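Long-range contact in sensor protein (Bacteroides thetaiotaomicron, PDB 2X7X), which binds beta-D-fructose through this periplasmic domain of a hybrid two-component system, whose kinase part probably phosphorylates a histidine in response: residues I131-G136 and I163-A168. Residues are numbered along the deposited sequence; the frame is centred on the assembly and turned at random.
Sequences IVELTG and IDKADA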
loop_
_atom_site.group_PDB
_atom_site.type_symbol
_atom_site.label_atom_id
_atom_site.label_comp_id
_atom_site.label_asym_id
_atom_site.label_seq_id
_atom_site.Cartn_x
_atom_site.Cartn_y
_atom_site.Cartn_z
ATOM N N ILE A 131 -12.044 -20.680 20.846
ATOM C CA ILE A 131 -12.361 -19.433 20.157
ATOM C C ILE A 131 -13.714 -18.910 20.635
ATOM O O ILE A 131 -14.652 -19.699 20.836
ATOM C CB ILE A 131 -12.466 -19.628 18.611
ATOM C CG1 ILE A 131 -11.281 -20.417 18.066
ATOM C CG2 ILE A 131 -12.604 -18.282 17.889
ATOM C CD1 ILE A 131 -11.379 -20.697 16.552
ATOM N N VAL A 132 -13.813 -17.596 20.818
ATOM C CA VAL A 132 -15.118 -16.959 20.956
ATOM C C VAL A 132 -15.379 -16.084 19.720
ATOM O O VAL A 132 -14.433 -15.498 19.170
ATOM C CB VAL A 132 -15.273 -16.182 22.301
ATOM C CG1 VAL A 132 -15.203 -17.140 23.471
ATOM C CG2 VAL A 132 -14.212 -15.096 22.468
ATOM N N GLU A 133 -16.644 -16.023 19.279
ATOM C CA GLU A 133 -17.063 -15.261 18.091
ATOM C C GLU A 133 -18.012 -14.143 18.458
ATOM O O GLU A 133 -18.968 -14.350 19.186
ATOM C CB GLU A 133 -17.747 -16.169 17.065
ATOM C CG GLU A 133 -18.034 -15.507 15.713
ATOM C CD GLU A 133 -18.691 -16.437 14.687
ATOM O OE1 GLU A 133 -19.340 -17.428 15.082
ATOM O OE2 GLU A 133 -18.593 -16.168 13.471
ATOM N N LEU A 134 -17.744 -12.952 17.938
ATOM C CA LEU A 134 -18.615 -11.801 18.106
ATOM C C LEU A 134 -19.071 -11.339 16.718
ATOM O O LEU A 134 -18.301 -10.795 15.930
ATOM C CB LEU A 134 -17.886 -10.700 18.888
ATOM C CG LEU A 134 -17.484 -11.050 20.338
ATOM C CD1 LEU A 134 -16.329 -10.209 20.863
ATOM C CD2 LEU A 134 -18.653 -10.933 21.298
ATOM N N THR A 135 -20.335 -11.577 16.418
ATOM C CA THR A 135 -20.842 -11.415 15.050
ATOM C C THR A 135 -21.423 -10.030 14.777
ATOM O O THR A 135 -21.777 -9.291 15.695
ATOM C CB THR A 135 -21.939 -12.483 14.735
ATOM O OG1 THR A 135 -23.211 -12.067 15.251
ATOM C CG2 THR A 135 -21.581 -13.811 15.358
ATOM N N GLY A 136 -21.552 -9.696 13.501
ATOM C CA GLY A 136 -22.393 -8.565 13.082
ATOM C C GLY A 136 -23.855 -8.914 13.273
ATOM O O GLY A 136 -24.191 -10.029 13.681
ATOM N N ILE A 163 -16.400 -22.048 21.486
ATOM C CA ILE A 163 -17.016 -22.239 22.807
ATOM C C ILE A 163 -18.047 -21.168 23.196
ATOM O O ILE A 163 -18.732 -21.307 24.215
ATOM C CB ILE A 163 -15.950 -22.360 23.944
ATOM C CG1 ILE A 163 -15.191 -21.031 24.139
ATOM C CG2 ILE A 163 -15.005 -23.509 23.678
ATOM C CD1 ILE A 163 -14.506 -20.894 25.497
ATOM N N ASP A 164 -18.143 -20.097 22.409
ATOM C CA ASP A 164 -19.142 -19.040 22.662
ATOM C C ASP A 164 -19.309 -18.089 21.475
ATOM O O ASP A 164 -18.358 -17.827 20.733
ATOM C CB ASP A 164 -18.812 -18.239 23.934
ATOM C CG ASP A 164 -20.066 -17.760 24.672
ATOM O OD1 ASP A 164 -21.083 -17.435 24.010
ATOM O OD2 ASP A 164 -20.030 -17.711 25.928
ATOM N N LYS A 165 -20.527 -17.572 21.324
ATOM C CA LYS A 165 -20.897 -16.709 20.203
ATOM C C LYS A 165 -21.966 -15.701 20.633
ATOM O O LYS A 165 -22.884 -16.030 21.379
ATOM C CB LYS A 165 -21.418 -17.561 19.046
ATOM C CG LYS A 165 -21.840 -16.790 17.806
ATOM C CD LYS A 165 -22.158 -17.739 16.644
ATOM C CE LYS A 165 -23.380 -18.608 16.913
ATOM N NZ LYS A 165 -24.620 -17.859 16.636
ATOM N N ALA A 166 -21.846 -14.469 20.166
ATOM C CA ALA A 166 -22.830 -13.461 20.486
ATOM C C ALA A 166 -22.907 -12.497 19.331
ATOM O O ALA A 166 -21.937 -12.347 18.580
ATOM C CB ALA A 166 -22.457 -12.740 21.768
ATOM N N ASP A 167 -24.074 -11.873 19.190
ATOM C CA ASP A 167 -24.370 -10.890 18.162
ATOM C C ASP A 167 -24.026 -9.503 18.713
ATOM O O ASP A 167 -24.634 -9.050 19.684
ATOM C CB ASP A 167 -25.867 -10.982 17.822
ATOM C CG ASP A 167 -26.282 -10.048 16.709
ATOM O OD1 ASP A 167 -25.598 -9.025 16.465
ATOM O OD2 ASP A 167 -27.317 -10.341 16.077
ATOM N N ALA A 168 -23.054 -8.836 18.100
ATOM C CA ALA A 168 -22.562 -7.545 18.593
ATOM C C ALA A 168 -22.995 -6.388 17.696
ATOM O O ALA A 168 -22.533 -5.243 17.846
ATOM C CB ALA A 168 -21.060 -7.579 18.714
#
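The carbonyl O of Ala-166 takes the N-H of Thr-135 at 2.8 Å, a nearly straight bond with 173° at the hydrogen, and also meets the CA-H of Leu-134. This is the parallel pairing within a beta-alpha-beta unit, strand 128-135, helix 141-155, strand 159-167, in one lobe of the periplasmic-binding-protein fold; strand 159-167 is an outermost strand of its sheet. The two segments run 9° from exactly parallel. Around Lys-165 the bonds alternate: Glu-133 N donates to Asp-164 O at 2.9 Å, and Glu-133 O accepts Ala-166 N. At the C-terminal end Ala-168 N reaches Thr-135 O at 2.8 Å, extending the pairing one residue past the end of strand 159-167.

On the face carrying Glu-133, Lys-165 and Thr-135, the glutamate and lysine chains run alongside each other in the same direction. Both leave with CG anti to the backbone N (chi1 -172° in Glu-133); Glu-133 runs on extended, its OE1 beside Lys-165 CD, while the lysine bends farther out. The charged ends do not meet; the carboxylate is instead held by His-147 and His-195, next to the sugar-binding region that includes Arg-146. Thr-135 CG2 packs across Lys-165 CG at 3.9 Å, while its OG1 donates to Gly-136 O. A valine in place of Thr-135 would probably leave Gly-136 O without its hydroxyl donor.

On the other face Leu-134 CD2 approaches Ala-166 CB, and Glu-178 of helix 172-185 lies against both. Toward the N-terminal ends of the segments, Asp-164 OD2 forms a salt bridge with Arg-185 NH1 and a hydrogen bond with His-186 NE2, while Val-132 CG1 touches Asp-164 CB at 3.8 Å.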